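Local coordinates for hypothetical protein Atu1540 (Agrobacterium tumefaciens str. C58, PDB 2HWJ) that is of unknown function but is a putative ParB-like nuclease of the ParB and sulfiredoxin clan, at residues D133-M145 / E158-R171. Residues are numbered along the deposited sequence; the frame is centred on the assembly and turned at random.
Sequences DDPFRSLAGALRM and EFGWADFLRRRIDR
D134 OD1 is gripped from two directions: R166 NH2 of the other helix makes a short but poorly angled, weak bond to it, while the backbone N atoms of F136 and R137 make weak capping bonds. D134 is thus the N-cap of helix 135-145 and also one half of an interhelical salt bridge, whose straightest bond, R166 NH2 to D134 OD2 (2.9 Å, 163°), arrives from above the carboxylate plane yet leaves nearly within the guanidinium plane. With CG anti to the backbone N (chi1 172°), D134 also brings OD2 to the ring edge of F159, 3.6 Å from CE2.

The same arginine serves F136 with its aliphatic part. R166 CB lies over one face of that ring in a CH-pi contact, and F136 becomes a knob among A162, L165, R166 and R171. One turn on, A140 CB rests against A162 N and, at 3.6 Å, E158 O; the small side chains of A140 and A162 are consistent with the close approach of the helix axes, 8.0 Å apart at 112°. L165 answers from the other helix, entering a hole formed by F136, L139, A140 and L143, and L143 CD1 meets W161 CE3 at 3.7 Å.

R137 repeats the division of labour. Its CD sits over the centre of the F159 ring, 3.6 Å from the centroid, and the bend at chi2 helps carry the guanidinium onward so that E158 CB covers one face. Beyond it, E158 OE2 and R144 NH2 form a salt bridge with a weak, badly angled hydrogen bond (2.8 Å); NH1 of R144 pairs with E204 of the third subunit.

Helix 178-189 packs against L139 and L165, and L174 of helix 171-176 against F136. Charge is paired across the junction in D134-R166 and E158-R144, whereas R137 turns to E28; R166 and the start of helix 135-145 would both favour the ionised form of D134.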
loop_
_atom_site.group_PDB
_atom_site.type_symbol
_atom_site.label_atom_id
_atom_site.label_comp_id
_atom_site.label_asym_id
_atom_site.label_seq_id
_atom_site.Cartn_x
_atom_site.Cartn_y
_atom_site.Cartn_z
ATOM N N ASP A 133 27.769 4.102 -11.152
ATOM C CA ASP A 133 27.947 2.949 -10.264
ATOM C C ASP A 133 27.753 3.455 -8.900
ATOM O O ASP A 133 28.557 4.293 -8.486
ATOM C CB ASP A 133 29.333 2.354 -10.421
ATOM C CG ASP A 133 29.633 1.188 -9.437
ATOM O OD1 ASP A 133 28.743 0.490 -8.873
ATOM O OD2 ASP A 133 30.838 0.928 -9.232
ATOM N N ASP A 134 26.700 2.996 -8.196
ATOM C CA ASP A 134 26.646 3.299 -6.771
ATOM C C ASP A 134 27.119 2.107 -5.881
ATOM O O ASP A 134 26.417 1.145 -5.640
ATOM C CB ASP A 134 25.375 4.003 -6.346
ATOM C CG ASP A 134 25.229 4.149 -4.786
ATOM O OD1 ASP A 134 26.228 3.856 -4.046
ATOM O OD2 ASP A 134 24.099 4.547 -4.276
ATOM N N PRO A 135 28.366 2.175 -5.405
ATOM C CA PRO A 135 28.875 0.985 -4.702
ATOM C C PRO A 135 28.108 0.725 -3.425
ATOM O O PRO A 135 28.000 -0.424 -3.006
ATOM C CB PRO A 135 30.368 1.310 -4.418
ATOM C CG PRO A 135 30.460 2.875 -4.529
ATOM C CD PRO A 135 29.363 3.273 -5.533
ATOM N N PHE A 136 27.532 1.736 -2.795
ATOM C CA PHE A 136 26.662 1.379 -1.634
ATOM C C PHE A 136 25.392 0.711 -2.060
ATOM O O PHE A 136 24.838 -0.108 -1.293
ATOM C CB PHE A 136 26.437 2.527 -0.642
ATOM C CG PHE A 136 27.695 2.898 0.057
ATOM C CD1 PHE A 136 28.554 3.873 -0.500
ATOM C CD2 PHE A 136 28.128 2.170 1.184
ATOM C CE1 PHE A 136 29.775 4.166 0.087
ATOM C CE2 PHE A 136 29.376 2.463 1.792
ATOM C CZ PHE A 136 30.190 3.479 1.242
ATOM N N ARG A 137 24.942 0.998 -3.286
ATOM C CA ARG A 137 23.822 0.249 -3.732
ATOM C C ARG A 137 24.165 -1.263 -3.755
ATOM O O ARG A 137 23.289 -2.103 -3.403
ATOM C CB ARG A 137 23.357 0.762 -5.053
ATOM C CG ARG A 137 22.235 -0.013 -5.620
ATOM C CD ARG A 137 21.057 0.055 -4.741
ATOM N NE ARG A 137 19.975 -0.716 -5.297
ATOM C CZ ARG A 137 19.934 -2.052 -5.275
ATOM N NH1 ARG A 137 20.936 -2.735 -4.732
ATOM N NH2 ARG A 137 18.913 -2.705 -5.820
ATOM N N SER A 138 25.410 -1.632 -4.128
ATOM C CA SER A 138 25.769 -3.061 -4.218
ATOM C C SER A 138 25.879 -3.648 -2.854
ATOM O O SER A 138 25.498 -4.802 -2.600
ATOM C CB SER A 138 27.102 -3.254 -4.847
ATOM O OG SER A 138 27.092 -2.867 -6.181
ATOM N N LEU A 139 26.460 -2.859 -1.968
ATOM C CA LEU A 139 26.589 -3.292 -0.595
ATOM C C LEU A 139 25.201 -3.544 0.001
ATOM O O LEU A 139 24.982 -4.622 0.526
ATOM C CB LEU A 139 27.340 -2.259 0.240
ATOM C CG LEU A 139 27.672 -2.789 1.640
ATOM C CD1 LEU A 139 28.656 -3.974 1.619
ATOM C CD2 LEU A 139 28.151 -1.720 2.550
ATOM N N ALA A 140 24.279 -2.568 -0.117
ATOM C CA ALA A 140 22.940 -2.732 0.356
ATOM C C ALA A 140 22.269 -3.982 -0.291
ATOM O O ALA A 140 21.586 -4.741 0.380
ATOM C CB ALA A 140 22.152 -1.485 0.145
ATOM N N GLY A 141 22.506 -4.251 -1.563
ATOM C CA GLY A 141 21.930 -5.492 -2.190
ATOM C C GLY A 141 22.462 -6.713 -1.466
ATOM O O GLY A 141 21.694 -7.608 -1.064
ATOM N N ALA A 142 23.770 -6.731 -1.220
ATOM C CA ALA A 142 24.424 -7.954 -0.827
ATOM C C ALA A 142 23.987 -8.199 0.573
ATOM O O ALA A 142 23.776 -9.361 0.950
ATOM C CB ALA A 142 25.869 -7.795 -0.877
ATOM N N LEU A 143 23.783 -7.104 1.313
ATOM C CA LEU A 143 23.345 -7.126 2.701
ATOM C C LEU A 143 22.050 -7.849 2.799
ATOM O O LEU A 143 21.850 -8.669 3.701
ATOM C CB LEU A 143 23.032 -5.730 3.172
ATOM C CG LEU A 143 23.224 -5.182 4.578
ATOM C CD1 LEU A 143 22.232 -4.047 4.814
ATOM C CD2 LEU A 143 23.079 -6.193 5.618
ATOM N N ARG A 144 21.151 -7.546 1.864
ATOM C CA ARG A 144 19.858 -8.130 1.966
ATOM C C ARG A 144 19.981 -9.593 1.644
ATOM O O ARG A 144 19.352 -10.428 2.278
ATOM C CB ARG A 144 18.862 -7.484 1.049
ATOM C CG ARG A 144 17.440 -7.839 1.467
ATOM C CD ARG A 144 16.451 -7.892 0.330
ATOM N NE ARG A 144 16.960 -7.170 -0.814
ATOM C CZ ARG A 144 17.141 -7.740 -1.992
ATOM N NH1 ARG A 144 16.783 -9.017 -2.132
ATOM N NH2 ARG A 144 17.658 -7.029 -3.012
HETATM N N MSE A 145 20.824 -9.875 0.663
HETATM C CA MSE A 145 20.955 -11.173 0.127
HETATM C C MSE A 145 21.509 -12.006 1.236
HETATM O O MSE A 145 21.388 -13.250 1.225
HETATM C CB MSE A 145 21.954 -11.085 -0.968
HETATM C CG MSE A 145 21.717 -12.002 -2.063
HETATM SE SE MSE A 145 21.781 -10.946 -3.735
HETATM C CE MSE A 145 20.223 -11.969 -4.621
ATOM N N GLU A 158 16.226 -0.614 -0.940
ATOM C CA GLU A 158 17.660 -0.733 -0.993
ATOM C C GLU A 158 18.371 0.592 -0.970
ATOM O O GLU A 158 19.359 0.758 -0.280
ATOM C CB GLU A 158 18.086 -1.515 -2.243
ATOM C CG GLU A 158 17.874 -3.002 -2.143
ATOM C CD GLU A 158 16.507 -3.454 -2.592
ATOM O OE1 GLU A 158 15.645 -2.608 -3.039
ATOM O OE2 GLU A 158 16.304 -4.693 -2.481
ATOM N N PHE A 159 17.870 1.538 -1.707
ATOM C CA PHE A 159 18.520 2.793 -1.711
ATOM C C PHE A 159 18.508 3.482 -0.334
ATOM O O PHE A 159 19.431 4.245 -0.009
ATOM C CB PHE A 159 18.001 3.657 -2.852
ATOM C CG PHE A 159 18.759 3.435 -4.152
ATOM C CD1 PHE A 159 18.134 2.864 -5.263
ATOM C CD2 PHE A 159 20.133 3.744 -4.242
ATOM C CE1 PHE A 159 18.862 2.653 -6.459
ATOM C CE2 PHE A 159 20.872 3.537 -5.428
ATOM C CZ PHE A 159 20.225 3.009 -6.539
ATOM N N GLY A 160 17.507 3.149 0.490
ATOM C CA GLY A 160 17.439 3.591 1.892
ATOM C C GLY A 160 18.533 3.006 2.746
ATOM O O GLY A 160 19.204 3.706 3.508
ATOM N N TRP A 161 18.758 1.720 2.563
ATOM C CA TRP A 161 19.866 1.024 3.215
ATOM C C TRP A 161 21.221 1.521 2.709
ATOM O O TRP A 161 22.152 1.732 3.515
ATOM C CB TRP A 161 19.720 -0.487 3.051
ATOM C CG TRP A 161 18.683 -1.004 4.021
ATOM C CD1 TRP A 161 17.334 -1.111 3.813
ATOM C CD2 TRP A 161 18.902 -1.362 5.379
ATOM N NE1 TRP A 161 16.726 -1.545 4.932
ATOM C CE2 TRP A 161 17.655 -1.706 5.919
ATOM C CE3 TRP A 161 20.055 -1.458 6.192
ATOM C CZ2 TRP A 161 17.504 -2.159 7.218
ATOM C CZ3 TRP A 161 19.912 -1.897 7.501
ATOM C CH2 TRP A 161 18.632 -2.254 7.998
ATOM N N ALA A 162 21.328 1.736 1.399
ATOM C CA ALA A 162 22.561 2.268 0.871
ATOM C C ALA A 162 22.865 3.664 1.442
ATOM O O ALA A 162 23.980 3.951 1.786
ATOM C CB ALA A 162 22.537 2.288 -0.649
ATOM N N ASP A 163 21.873 4.527 1.573
ATOM C CA ASP A 163 22.168 5.790 2.162
ATOM C C ASP A 163 22.615 5.631 3.662
ATOM O O ASP A 163 23.582 6.226 4.115
ATOM C CB ASP A 163 21.010 6.764 1.926
ATOM C CG ASP A 163 21.036 7.951 2.923
ATOM O OD1 ASP A 163 22.114 8.632 3.024
ATOM O OD2 ASP A 163 20.017 8.221 3.632
ATOM N N PHE A 164 21.955 4.777 4.423
ATOM C CA PHE A 164 22.371 4.518 5.795
ATOM C C PHE A 164 23.854 4.087 5.809
ATOM O O PHE A 164 24.668 4.703 6.475
ATOM C CB PHE A 164 21.436 3.451 6.351
ATOM C CG PHE A 164 21.794 2.932 7.726
ATOM C CD1 PHE A 164 21.503 3.658 8.855
ATOM C CD2 PHE A 164 22.335 1.661 7.888
ATOM C CE1 PHE A 164 21.779 3.163 10.102
ATOM C CE2 PHE A 164 22.617 1.177 9.162
ATOM C CZ PHE A 164 22.342 1.934 10.242
ATOM N N LEU A 165 24.225 3.084 5.011
ATOM C CA LEU A 165 25.547 2.578 5.086
ATOM C C LEU A 165 26.514 3.663 4.631
ATOM O O LEU A 165 27.705 3.667 5.091
ATOM C CB LEU A 165 25.728 1.322 4.275
ATOM C CG LEU A 165 24.741 0.197 4.603
ATOM C CD1 LEU A 165 24.546 -0.669 3.409
ATOM C CD2 LEU A 165 25.105 -0.632 5.866
ATOM N N ARG A 166 26.070 4.607 3.784
ATOM C CA ARG A 166 27.114 5.339 3.088
ATOM C C ARG A 166 27.573 6.359 4.005
ATOM O O ARG A 166 28.709 6.863 3.833
ATOM C CB ARG A 166 26.741 5.929 1.748
ATOM C CG ARG A 166 26.710 7.437 1.620
ATOM C CD ARG A 166 25.601 7.824 0.558
ATOM N NE ARG A 166 26.029 7.289 -0.738
ATOM C CZ ARG A 166 25.357 6.444 -1.496
ATOM N NH1 ARG A 166 24.161 6.062 -1.183
ATOM N NH2 ARG A 166 25.910 6.018 -2.607
ATOM N N ARG A 167 26.745 6.627 5.020
ATOM C CA ARG A 167 27.132 7.641 6.005
ATOM C C ARG A 167 27.951 7.052 7.156
ATOM O O ARG A 167 28.342 7.742 8.042
ATOM C CB ARG A 167 25.903 8.367 6.520
ATOM C CG ARG A 167 24.842 8.550 5.476
ATOM C CD ARG A 167 23.568 9.143 6.039
ATOM N NE ARG A 167 23.665 10.577 5.949
ATOM C CZ ARG A 167 22.870 11.363 5.231
ATOM N NH1 ARG A 167 21.881 10.862 4.516
ATOM N NH2 ARG A 167 23.079 12.679 5.240
ATOM N N ARG A 168 28.248 5.764 7.077
ATOM C CA ARG A 168 28.747 4.988 8.205
ATOM C C ARG A 168 29.842 4.029 7.850
ATOM O O ARG A 168 30.501 3.543 8.701
ATOM C CB ARG A 168 27.615 4.142 8.753
ATOM C CG ARG A 168 26.779 4.911 9.716
ATOM C CD ARG A 168 25.524 4.190 10.056
ATOM N NE ARG A 168 24.631 5.101 10.765
ATOM C CZ ARG A 168 23.791 5.926 10.162
ATOM N NH1 ARG A 168 23.736 5.910 8.839
ATOM N NH2 ARG A 168 22.991 6.727 10.867
ATOM N N ILE A 169 29.985 3.654 6.596
ATOM C CA ILE A 169 31.076 2.786 6.270
ATOM C C ILE A 169 31.966 3.558 5.294
ATOM O O ILE A 169 31.488 4.208 4.352
ATOM C CB ILE A 169 30.582 1.446 5.732
ATOM C CG1 ILE A 169 29.756 0.679 6.774
ATOM C CG2 ILE A 169 31.748 0.576 5.263
ATOM C CD1 ILE A 169 29.164 -0.648 6.172
ATOM N N ASP A 170 33.255 3.513 5.575
ATOM C CA ASP A 170 34.304 4.174 4.808
ATOM C C ASP A 170 34.321 3.626 3.347
ATOM O O ASP A 170 34.306 2.411 3.204
ATOM C CB ASP A 170 35.579 3.840 5.598
ATOM C CG ASP A 170 36.818 4.467 5.074
ATOM O OD1 ASP A 170 36.857 5.145 4.031
ATOM O OD2 ASP A 170 37.849 4.254 5.757
ATOM N N ARG A 171 34.321 4.463 2.282
ATOM C CA ARG A 171 34.385 3.895 0.890
ATOM C C ARG A 171 35.646 3.032 0.625
ATOM O O ARG A 171 35.618 2.049 -0.149
ATOM C CB ARG A 171 34.389 4.953 -0.207
ATOM C CG ARG A 171 33.455 6.071 -0.038
ATOM C CD ARG A 171 34.111 7.379 -0.662
ATOM N NE ARG A 171 33.068 8.412 -0.855
ATOM C CZ ARG A 171 33.259 9.732 -0.806
ATOM N NH1 ARG A 171 34.482 10.237 -0.586
ATOM N NH2 ARG A 171 32.214 10.551 -0.984
#